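Long-range contacts in catalase (Bacillus pumilus, PDB 4QOL), which breaks down hydrogen peroxide to water and oxygen at a buried heme and also shows peroxidase-like reactivity toward phenolic substrates: residues E70-K75 with S83-Q88; T77-L82 with P323-S328; I137-K142 with E329-Q334; D275-D280 with Q414-P419. All coordinates share one frame; numbering follows the deposited sequence.

Contact 1: residues E70-K75 with S83-Q88. With NA (sodium ion), chain I.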
# COMPACT_ATOMS: atom_id res chain seq x y z
N GLU A 70 35.81 21.27 -14.40
CA GLU A 70 37.00 21.80 -15.10
C GLU A 70 36.95 23.32 -15.28
O GLU A 70 37.93 24.01 -15.07
CB GLU A 70 37.17 21.13 -16.47
CG GLU A 70 38.46 21.60 -17.14
CD GLU A 70 38.80 20.90 -18.43
OE1 GLU A 70 39.65 21.46 -19.18
OE2 GLU A 70 38.26 19.82 -18.69
N ASN A 71 35.80 23.85 -15.68
CA ASN A 71 35.62 25.29 -15.85
C ASN A 71 34.48 25.76 -14.96
O ASN A 71 33.34 25.32 -15.12
CB ASN A 71 35.31 25.60 -17.30
CG ASN A 71 36.46 25.23 -18.21
OD1 ASN A 71 37.60 25.63 -17.95
ND2 ASN A 71 36.21 24.40 -19.19
N SER A 72 34.77 26.69 -14.06
CA SER A 72 33.73 27.19 -13.19
C SER A 72 32.68 27.96 -13.98
O SER A 72 32.96 28.55 -15.05
CB SER A 72 34.33 27.97 -12.03
OG SER A 72 34.78 29.16 -12.53
N MET A 73 31.43 27.86 -13.53
CA MET A 73 30.32 28.35 -14.32
C MET A 73 29.67 29.53 -13.65
O MET A 73 28.56 29.91 -13.98
CB MET A 73 29.29 27.20 -14.56
CG MET A 73 29.75 26.15 -15.55
SD MET A 73 29.79 26.82 -17.23
CE MET A 73 31.50 26.45 -17.59
N GLU A 74 30.34 30.09 -12.65
CA GLU A 74 29.73 31.14 -11.83
C GLU A 74 29.28 32.36 -12.62
O GLU A 74 28.48 33.15 -12.14
CB GLU A 74 30.67 31.55 -10.68
CG GLU A 74 31.79 32.50 -11.09
CD GLU A 74 32.83 31.83 -12.01
OE1 GLU A 74 32.90 30.58 -12.02
OE2 GLU A 74 33.61 32.50 -12.72
N LYS A 75 29.84 32.59 -13.81
CA LYS A 75 29.39 33.74 -14.62
C LYS A 75 27.95 33.56 -15.02
O LYS A 75 27.22 34.53 -15.25
CB LYS A 75 30.25 33.86 -15.89
CG LYS A 75 31.67 34.38 -15.70
CD LYS A 75 32.39 34.49 -17.04
CE LYS A 75 33.65 35.36 -16.96
NZ LYS A 75 34.54 35.15 -15.77
N SER A 83 30.85 25.81 -8.97
CA SER A 83 31.33 27.20 -8.64
C SER A 83 32.82 27.38 -8.81
O SER A 83 33.33 28.52 -8.83
CB SER A 83 30.97 27.62 -7.23
OG SER A 83 31.55 26.75 -6.24
N GLU A 84 33.55 26.29 -8.85
CA GLU A 84 34.97 26.46 -9.00
C GLU A 84 35.66 25.27 -9.58
O GLU A 84 35.26 24.09 -9.38
CB GLU A 84 35.62 26.91 -7.70
CG GLU A 84 35.29 26.23 -6.39
CD GLU A 84 36.36 26.56 -5.27
OE1 GLU A 84 37.14 27.58 -5.41
OE2 GLU A 84 36.46 25.83 -4.22
N GLU A 85 36.77 25.58 -10.24
CA GLU A 85 37.61 24.58 -10.86
C GLU A 85 38.06 23.59 -9.82
O GLU A 85 38.48 23.94 -8.73
CB GLU A 85 38.87 25.18 -11.49
CG GLU A 85 38.59 25.96 -12.77
CD GLU A 85 37.99 27.38 -12.58
OE1 GLU A 85 37.95 27.92 -11.42
OE2 GLU A 85 37.47 27.90 -13.63
N GLY A 86 37.97 22.30 -10.17
CA GLY A 86 38.45 21.26 -9.27
C GLY A 86 37.41 20.75 -8.29
O GLY A 86 37.63 19.70 -7.67
N LYS A 87 36.29 21.43 -8.16
CA LYS A 87 35.30 21.02 -7.20
C LYS A 87 34.68 19.66 -7.57
O LYS A 87 34.24 19.48 -8.70
CB LYS A 87 34.18 22.06 -7.09
CG LYS A 87 33.23 21.74 -5.94
CD LYS A 87 32.28 22.91 -5.73
CE LYS A 87 31.92 23.10 -4.28
NZ LYS A 87 31.42 24.50 -4.14
N GLN A 88 34.68 18.73 -6.63
CA GLN A 88 34.18 17.38 -6.83
C GLN A 88 32.86 17.19 -6.06
O GLN A 88 32.75 17.53 -4.89
CB GLN A 88 35.21 16.35 -6.37
CG GLN A 88 36.49 16.44 -7.15
CD GLN A 88 37.57 15.48 -6.67
OE1 GLN A 88 37.34 14.64 -5.81
NE2 GLN A 88 38.76 15.56 -7.26
NA NA I . 36.64 29.95 -13.52
O HOH W 1 37.70 28.36 -16.81
O HOH W 2 35.82 29.41 -15.54
O HOH W 3 36.10 31.86 -13.62
O HOH W 4 37.37 30.36 -11.83
O HOH W 5 38.44 30.05 -14.51

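Contact 2: residues T77-L82 with P323-S328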
# COMPACT_ATOMS: atom_id res chain seq x y z
N THR A 77 25.76 30.63 -13.68
CA THR A 77 24.90 30.06 -12.64
C THR A 77 25.54 30.09 -11.28
O THR A 77 26.73 29.89 -11.15
CB THR A 77 24.56 28.58 -12.97
OG1 THR A 77 23.73 28.04 -11.92
CG2 THR A 77 25.79 27.74 -13.20
N ARG A 78 24.72 30.38 -10.28
CA ARG A 78 25.16 30.39 -8.89
C ARG A 78 25.20 28.98 -8.29
O ARG A 78 25.46 28.84 -7.11
CB ARG A 78 24.28 31.32 -8.00
CG ARG A 78 22.81 30.88 -7.78
CD ARG A 78 21.96 31.81 -6.89
NE ARG A 78 22.16 31.44 -5.50
CZ ARG A 78 21.33 31.66 -4.48
NH1 ARG A 78 20.16 32.24 -4.66
NH2 ARG A 78 21.69 31.24 -3.26
N ALA A 79 24.95 27.95 -9.10
CA ALA A 79 24.94 26.58 -8.58
C ALA A 79 26.25 26.28 -7.86
O ALA A 79 27.35 26.37 -8.42
CB ALA A 79 24.70 25.61 -9.71
N ALA A 80 26.11 25.88 -6.60
CA ALA A 80 27.28 25.65 -5.76
C ALA A 80 28.21 24.58 -6.34
O ALA A 80 29.44 24.76 -6.34
CB ALA A 80 26.85 25.29 -4.34
N PHE A 81 27.65 23.45 -6.82
CA PHE A 81 28.50 22.38 -7.30
C PHE A 81 29.31 22.74 -8.55
O PHE A 81 30.27 22.03 -8.89
CB PHE A 81 27.74 21.02 -7.49
CG PHE A 81 26.99 20.89 -8.80
CD1 PHE A 81 25.77 21.51 -8.99
CD2 PHE A 81 27.51 20.12 -9.82
CE1 PHE A 81 25.09 21.36 -10.18
CE2 PHE A 81 26.81 19.92 -11.00
CZ PHE A 81 25.61 20.58 -11.18
N LEU A 82 28.95 23.83 -9.22
CA LEU A 82 29.69 24.28 -10.44
C LEU A 82 30.60 25.48 -10.21
O LEU A 82 31.08 26.09 -11.17
CB LEU A 82 28.71 24.56 -11.58
CG LEU A 82 27.82 23.37 -12.02
CD1 LEU A 82 26.82 23.78 -13.10
CD2 LEU A 82 28.72 22.26 -12.55
N PRO A 323 19.73 25.87 -6.19
CA PRO A 323 19.78 27.29 -6.45
C PRO A 323 20.71 27.60 -7.60
O PRO A 323 21.85 27.10 -7.65
CB PRO A 323 20.28 27.87 -5.10
CG PRO A 323 19.78 26.92 -4.10
CD PRO A 323 19.95 25.58 -4.75
N GLY A 324 20.19 28.42 -8.54
CA GLY A 324 20.91 28.75 -9.80
C GLY A 324 20.53 27.94 -11.02
O GLY A 324 20.94 28.23 -12.12
N ILE A 325 19.75 26.87 -10.79
CA ILE A 325 19.25 26.04 -11.90
C ILE A 325 17.77 25.85 -11.75
O ILE A 325 17.30 25.35 -10.72
CB ILE A 325 19.92 24.67 -11.89
CG1 ILE A 325 21.45 24.76 -11.86
CG2 ILE A 325 19.53 23.87 -13.13
CD1 ILE A 325 22.25 23.46 -11.77
N GLU A 326 17.03 26.31 -12.76
CA GLU A 326 15.58 26.37 -12.72
C GLU A 326 14.95 25.70 -13.95
O GLU A 326 15.61 25.51 -14.96
CB GLU A 326 15.14 27.83 -12.61
CG GLU A 326 15.52 28.38 -11.23
CD GLU A 326 15.14 29.80 -10.97
OE1 GLU A 326 14.23 30.31 -11.63
OE2 GLU A 326 15.76 30.39 -10.03
N ALA A 327 13.66 25.35 -13.83
CA ALA A 327 12.91 24.83 -14.99
C ALA A 327 12.76 25.91 -16.03
O ALA A 327 12.72 27.12 -15.70
CB ALA A 327 11.55 24.30 -14.55
N SER A 328 12.71 25.56 -17.28
CA SER A 328 12.15 26.45 -18.25
C SER A 328 10.64 26.19 -18.36
O SER A 328 10.10 25.18 -17.83
CB SER A 328 12.79 26.26 -19.61
OG SER A 328 12.34 25.06 -20.28
O HOH W 6 23.17 25.50 -5.82

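Contact 3: residues I137-K142 with E329-Q334. With HEM (protoporphyrin IX containing Fe), chain E.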
# COMPACT_ATOMS: atom_id res chain seq x y z
N ILE A 137 7.29 14.22 -28.18
CA ILE A 137 6.13 15.05 -27.87
C ILE A 137 6.63 16.28 -27.12
O ILE A 137 7.76 16.30 -26.70
CB ILE A 137 5.08 14.33 -27.00
CG1 ILE A 137 5.67 13.74 -25.72
CG2 ILE A 137 4.35 13.25 -27.81
CD1 ILE A 137 4.64 13.31 -24.70
N ARG A 138 5.79 17.31 -27.03
CA ARG A 138 6.19 18.58 -26.40
C ARG A 138 5.25 19.02 -25.26
O ARG A 138 5.39 20.16 -24.79
CB ARG A 138 6.29 19.68 -27.48
CG ARG A 138 4.96 19.94 -28.15
CD ARG A 138 4.93 21.23 -29.01
NE ARG A 138 5.85 21.16 -30.08
CZ ARG A 138 5.55 21.07 -31.38
NH1 ARG A 138 4.30 20.75 -31.78
NH2 ARG A 138 6.54 21.16 -32.25
N ASP A 139 4.28 18.18 -24.87
CA ASP A 139 3.35 18.52 -23.82
C ASP A 139 3.12 17.28 -23.00
O ASP A 139 2.75 16.24 -23.53
CB ASP A 139 2.02 19.08 -24.40
CG ASP A 139 1.13 19.71 -23.33
OD1 ASP A 139 0.91 19.05 -22.30
OD2 ASP A 139 0.71 20.90 -23.47
N ALA A 140 3.32 17.39 -21.70
CA ALA A 140 3.14 16.25 -20.79
C ALA A 140 1.77 15.60 -20.81
O ALA A 140 1.64 14.40 -20.48
CB ALA A 140 3.50 16.72 -19.37
N LEU A 141 0.73 16.33 -21.26
CA LEU A 141 -0.59 15.81 -21.29
C LEU A 141 -0.63 14.59 -22.21
O LEU A 141 -1.48 13.72 -22.04
CB LEU A 141 -1.64 16.85 -21.73
CG LEU A 141 -3.10 16.48 -21.64
CD1 LEU A 141 -3.55 16.12 -20.26
CD2 LEU A 141 -3.92 17.69 -22.11
N LYS A 142 0.29 14.53 -23.21
CA LYS A 142 0.29 13.39 -24.13
C LYS A 142 1.09 12.20 -23.67
O LYS A 142 1.07 11.17 -24.32
CB LYS A 142 0.88 13.80 -25.48
CG LYS A 142 0.14 14.93 -26.19
CD LYS A 142 -1.35 14.73 -26.18
CE LYS A 142 -1.84 13.48 -26.80
NZ LYS A 142 -3.31 13.39 -26.87
N GLU A 329 10.04 27.00 -19.22
CA GLU A 329 8.62 26.91 -19.59
C GLU A 329 8.19 25.70 -20.45
O GLU A 329 7.01 25.50 -20.68
CB GLU A 329 8.27 28.26 -20.23
CG GLU A 329 9.31 28.68 -21.27
CD GLU A 329 10.57 29.58 -20.82
OE1 GLU A 329 11.23 29.55 -19.75
OE2 GLU A 329 11.03 30.39 -21.68
N ASP A 330 9.14 24.88 -20.86
CA ASP A 330 8.91 23.70 -21.69
C ASP A 330 7.72 22.87 -21.08
O ASP A 330 7.84 22.47 -19.94
CB ASP A 330 10.25 22.96 -21.73
CG ASP A 330 10.20 21.57 -22.43
OD1 ASP A 330 9.20 20.87 -22.29
OD2 ASP A 330 11.27 21.14 -22.94
N LYS A 331 6.65 22.60 -21.86
CA LYS A 331 5.43 22.13 -21.29
C LYS A 331 5.56 20.60 -20.99
O LYS A 331 4.76 20.07 -20.25
CB LYS A 331 4.22 22.33 -22.20
CG LYS A 331 3.88 23.78 -22.50
CD LYS A 331 2.64 23.87 -23.40
CE LYS A 331 2.51 25.27 -23.98
NZ LYS A 331 1.33 25.32 -24.85
N LEU A 332 6.53 19.96 -21.64
CA LEU A 332 6.84 18.54 -21.38
C LEU A 332 7.57 18.47 -20.01
O LEU A 332 7.10 17.75 -19.10
CB LEU A 332 7.69 18.02 -22.54
CG LEU A 332 7.87 16.49 -22.50
CD1 LEU A 332 6.58 15.78 -22.88
CD2 LEU A 332 9.02 16.16 -23.40
N LEU A 333 8.57 19.32 -19.84
CA LEU A 333 9.28 19.45 -18.52
C LEU A 333 8.31 19.77 -17.38
O LEU A 333 8.38 19.17 -16.30
CB LEU A 333 10.36 20.48 -18.59
CG LEU A 333 11.08 20.82 -17.29
CD1 LEU A 333 11.74 19.61 -16.66
CD2 LEU A 333 12.14 21.92 -17.58
N GLN A 334 7.41 20.70 -17.62
CA GLN A 334 6.51 21.10 -16.57
C GLN A 334 5.75 19.92 -15.92
O GLN A 334 5.61 19.87 -14.71
CB GLN A 334 5.54 22.18 -17.05
CG GLN A 334 6.22 23.49 -17.45
CD GLN A 334 6.48 24.44 -16.32
OE1 GLN A 334 5.59 24.73 -15.53
NE2 GLN A 334 7.70 24.88 -16.19
CHA HEM E . 11.45 7.52 -15.45
CHB HEM E . 7.48 10.17 -16.34
CHC HEM E . 9.86 12.31 -20.15
CHD HEM E . 13.93 10.13 -18.68
C1A HEM E . 10.16 8.03 -15.40
C2A HEM E . 9.13 7.61 -14.49
C3A HEM E . 8.02 8.35 -14.74
C4A HEM E . 8.35 9.23 -15.79
CMA HEM E . 6.68 8.42 -14.06
CAA HEM E . 9.32 6.56 -13.44
CBA HEM E . 10.24 7.20 -12.37
CGA HEM E . 10.36 6.34 -11.17
O1A HEM E . 11.27 6.62 -10.35
O2A HEM E . 9.53 5.44 -10.91
C1B HEM E . 7.83 10.94 -17.48
C2B HEM E . 6.91 11.85 -18.09
C3B HEM E . 7.54 12.44 -19.15
C4B HEM E . 8.91 11.93 -19.18
CMB HEM E . 5.50 12.09 -17.60
CAB HEM E . 7.04 13.47 -20.08
CBB HEM E . 5.94 14.15 -19.77
C1C HEM E . 11.19 11.90 -20.07
C2C HEM E . 12.22 12.53 -20.72
C3C HEM E . 13.36 11.90 -20.33
C4C HEM E . 13.04 10.92 -19.36
CMC HEM E . 12.04 13.63 -21.75
CAC HEM E . 14.69 12.29 -20.67
CBC HEM E . 14.89 13.56 -20.97
C1D HEM E . 13.52 9.24 -17.67
C2D HEM E . 14.48 8.34 -17.02
C3D HEM E . 13.81 7.59 -16.14
C4D HEM E . 12.43 8.04 -16.25
CMD HEM E . 15.94 8.32 -17.36
CAD HEM E . 14.36 6.53 -15.22
CBD HEM E . 14.95 7.28 -14.00
CGD HEM E . 15.51 6.20 -13.14
O1D HEM E . 16.62 5.78 -13.42
O2D HEM E . 14.87 5.73 -12.15
NA HEM E . 9.67 9.08 -16.19
NB HEM E . 8.98 11.04 -18.17
NC HEM E . 11.69 10.97 -19.19
ND HEM E . 12.30 9.04 -17.19
FE HEM E . 10.71 10.00 -17.66
O HOH W 7 0.70 22.45 -25.72

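Contact 4: residues D275-D280 with Q414-P419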
# COMPACT_ATOMS: atom_id res chain seq x y z
N ASP A 275 13.36 30.48 -35.74
CA ASP A 275 12.15 29.95 -36.41
C ASP A 275 11.58 28.66 -35.73
O ASP A 275 10.70 27.98 -36.30
CB ASP A 275 12.41 29.66 -37.93
CG ASP A 275 13.33 28.53 -38.18
OD1 ASP A 275 13.80 27.88 -37.22
OD2 ASP A 275 13.61 28.21 -39.37
N TYR A 276 12.01 28.44 -34.48
CA TYR A 276 11.40 27.43 -33.63
C TYR A 276 11.39 28.03 -32.25
O TYR A 276 12.01 29.09 -31.97
CB TYR A 276 12.21 26.12 -33.73
CG TYR A 276 13.65 26.25 -33.27
CD1 TYR A 276 14.66 26.59 -34.15
CD2 TYR A 276 14.00 26.01 -31.96
CE1 TYR A 276 15.99 26.66 -33.76
CE2 TYR A 276 15.33 26.10 -31.55
CZ TYR A 276 16.33 26.49 -32.42
OH TYR A 276 17.64 26.55 -31.99
N ASP A 277 10.64 27.39 -31.37
CA ASP A 277 10.64 27.71 -29.92
C ASP A 277 11.82 27.00 -29.24
O ASP A 277 11.93 25.78 -29.28
CB ASP A 277 9.31 27.28 -29.29
CG ASP A 277 9.17 27.62 -27.84
OD1 ASP A 277 10.18 27.75 -27.11
OD2 ASP A 277 8.03 27.75 -27.44
N PRO A 278 12.77 27.77 -28.62
CA PRO A 278 13.94 27.15 -28.04
C PRO A 278 13.59 26.21 -26.86
O PRO A 278 14.45 25.41 -26.47
CB PRO A 278 14.81 28.32 -27.62
CG PRO A 278 13.88 29.44 -27.52
CD PRO A 278 12.90 29.22 -28.63
N CYS A 279 12.37 26.33 -26.32
CA CYS A 279 11.88 25.48 -25.23
C CYS A 279 10.90 24.41 -25.73
O CYS A 279 10.17 23.78 -24.94
CB CYS A 279 11.23 26.30 -24.13
SG CYS A 279 12.42 27.39 -23.26
N ASP A 280 10.92 24.14 -27.04
CA ASP A 280 10.28 22.98 -27.62
C ASP A 280 11.24 21.77 -27.60
O ASP A 280 12.24 21.78 -28.29
CB ASP A 280 9.93 23.32 -29.11
CG ASP A 280 9.22 22.18 -29.86
OD1 ASP A 280 9.04 21.07 -29.29
OD2 ASP A 280 8.88 22.37 -31.07
N GLN A 414 -3.38 25.80 -25.50
CA GLN A 414 -3.06 26.15 -26.86
C GLN A 414 -1.63 25.73 -27.20
O GLN A 414 -0.70 26.00 -26.43
CB GLN A 414 -3.18 27.70 -26.97
CG GLN A 414 -3.00 28.33 -28.33
CD GLN A 414 -3.02 29.88 -28.17
OE1 GLN A 414 -3.63 30.41 -27.23
NE2 GLN A 414 -2.33 30.58 -29.05
N LYS A 415 -1.44 25.22 -28.40
CA LYS A 415 -0.11 24.82 -28.86
C LYS A 415 0.83 25.98 -28.96
O LYS A 415 0.41 27.10 -29.20
CB LYS A 415 -0.24 24.03 -30.20
CG LYS A 415 1.04 23.32 -30.63
CD LYS A 415 1.07 23.03 -32.12
CE LYS A 415 0.05 22.00 -32.52
NZ LYS A 415 0.25 21.67 -33.96
N ILE A 416 2.11 25.74 -28.67
CA ILE A 416 3.10 26.74 -28.87
C ILE A 416 3.08 27.28 -30.32
O ILE A 416 2.66 26.61 -31.29
CB ILE A 416 4.55 26.24 -28.63
CG1 ILE A 416 4.83 24.97 -29.48
CG2 ILE A 416 4.78 25.98 -27.14
CD1 ILE A 416 6.29 24.73 -29.67
N GLU A 417 3.53 28.52 -30.43
CA GLU A 417 3.81 29.09 -31.76
C GLU A 417 5.06 28.49 -32.34
O GLU A 417 5.85 27.88 -31.63
CB GLU A 417 3.96 30.62 -31.65
CG GLU A 417 2.66 31.27 -31.17
CD GLU A 417 1.54 31.36 -32.20
OE1 GLU A 417 0.57 32.09 -31.88
OE2 GLU A 417 1.59 30.70 -33.30
N LYS A 418 5.22 28.65 -33.63
CA LYS A 418 6.36 28.09 -34.37
C LYS A 418 6.65 26.61 -34.07
O LYS A 418 7.80 26.26 -33.84
CB LYS A 418 7.64 28.88 -34.11
CG LYS A 418 7.56 30.40 -34.18
CD LYS A 418 8.93 31.01 -33.77
CE LYS A 418 9.28 31.17 -32.29
NZ LYS A 418 10.60 31.90 -32.12
N PRO A 419 5.67 25.74 -34.24
CA PRO A 419 5.97 24.32 -33.92
C PRO A 419 6.94 23.71 -34.87
O PRO A 419 7.73 22.86 -34.44
CB PRO A 419 4.62 23.63 -34.05
CG PRO A 419 3.77 24.53 -34.91
CD PRO A 419 4.24 25.93 -34.55
O HOH W 8 9.44 24.96 -32.12

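Contact 1: residues E70-K75 with S83-Q88
S72 and E84 bring their CA atoms to 4.4 Å where 70-75 and 83-88, the two arms of the link between strands 60-69 and 88-96, run in nearly opposite directions, and a type II turn from E84 to K87, with G86 in its left-handed position, ends the second arm. The side chain of S72 carries the contact. Its CB lies against the second arm, 3.4 Å from S83 O, and its OG binds a sodium ion at 2.2 Å. E85 bends at chi2 (77°), which brings its carboxylate back over the first arm and lays CG against E70 O. Its OE2 binds the same sodium at 2.2 Å and accepts from S72 N at 3.0 Å. That N-H points almost straight at the oxygen (172°) but comes from above the carboxylate plane, 70° out of it. Four waters complete the shell, one held by E74 OE2, another by E85 OE1 and a third by S72 O. N71, whose ND2 is hydrogen-bonded to K294 O, reaches E85 OE2 from OD1 through a further water. Metal, amide and water share one carboxylate oxygen, and the sodium probably offsets some of the negative charge that E74 and E85 bring to this loop.

Contact 2: residues T77-L82 with P323-S328
T77 OG1 donates to G324 O at 2.8 Å in an unusual way, standing above the carbonyl plane (57° out of it) and far from the direction of the C=O bond, with an angle of 105° at the oxygen. The same hydroxyl accepts from A79 N in an ST turn, so it joins the 77-82 loop to the start of strand 325-327 while bracing the loop itself. It can do both because OG1 sits opposite the backbone nitrogen (chi1 179°), facing the second segment. A valine in place of T77 would probably leave G324 O and A79 N without this shared partner and loosen the turn. Close backbone approach rests on G324: R78 CG packs 3.5 Å from its CA, and a side chain there would clash with R78, T77 and A79. Farther out, P323 CB lies over the centre of one face of the R78 guanidinium, whose NH1 is hydrogen-bonded to H398 O. On the inner side, I325 CD1 touches A79 CB and the edge of the F81 ring, both at 3.9 Å. P323 O receives a CA-H...O contact from A79 and a water that also binds A80 N. Polar links thus hold the backbones, while the apolar contacts fill the sides of this joint in the catalase barrel.

Contact 3: residues I137-K142 with E329-Q334
L332 enters the contact through CB, which rests 3.8 Å from the carbonyl carbon of R138. Its CG stands anti to the backbone nitrogen (chi1 -170°) and so turns toward the heme, reaching CAB of a vinyl group at 4.0 Å. There the chain forks. CD1 wedges between the vinyl tip, HEM CBB, and I137 CG1, each 3.6 Å away, with the two side chains crossing at about a right angle. CD2 lies 3.5 Å from I137 O, a buried oxygen without a polar partner. A140 CB meets the same vinyl carbon, and A140 N gives a weak bond to K331 O. The aliphatic part of K331 runs past D139, whose OD2 lies 3.5 Å from K331 CD, and a water joins that oxygen to K331 NZ. Both polar ends are also held by a neighbouring subunit: D139 OD1 by S23 and K331 NZ by H28 O. D139 OD1 further accepts from L141 N, an Asx turn, while D330 is the N-cap of helix 331-348, its OD1 accepting from L333 N. This is one wall of the heme pocket, built at the N-terminus of a helix that, as in other heme catalases, probably carries the proximal tyrosine.

Contact 4: residues D275-D280 with Q414-P419
K418 and Y276 form the polar part of a partly buried loop-to-loop contact, in which the segment leading to the C-terminal helices lies against the long connection between strands 258-267 and 293-302. K418 NZ donates to Y276 O at 3.1 Å, approaching from above the carbonyl plane, 59° out of it. The chain gets there by a bend at chi3 (-82°), which carries CE to 3.4 Å from the same oxygen. L274 O takes a second bond from the ammonium, and Y271 adds a cation-pi contact. A methionine in place of K418 would probably leave Y276 O and L274 O without their donor and take away the cation that faces the Y271 ring. Beside this grip, 275-280 folds into a type I turn from D277 to D280, and D277 OD1 accepts from C279 N in an Asx turn at its start. The turn presents two aspartates to I416: CG2 lies 3.7 Å from D277 OD2, and CD1 rests against the CB of both D277 and D280. One water ties the two backbones: it accepts from D277 N and donates to K418 O, at 2.7 Å, and to D280 OD2. That carboxylate oxygen also makes salt bridges with R138 and K283, so its negative charge is probably well balanced, while D280 OD1 is hydrogen-bonded to T282. H28 of a neighbouring subunit packs on I416 and E417.

Together the contacts make a chain of neighbours from the sodium ion to the heme and on to the C-terminal part. Contacts 1 and 2, with centres about 12 Å apart, interlock along the sequence and meet through a probable bond of 3.0 Å from M73 N to L82 O. Strand 325-327 then passes into helix 331-348, and S328 O meets Q334 NE2 at 2.9 Å to join contacts 2 and 3. A salt bridge of 2.9 Å from R138 NH2 to D280 OD2 ties contact 3 to contact 4. Contact 3 alone touches the heme. The side chain of D280 is about 11 Å from the heme, and the side chain of I325 is about 14 Å from the heme. The sodium site, by contrast, is remote: the centres of contacts 1 and 3 are about 31 Å apart.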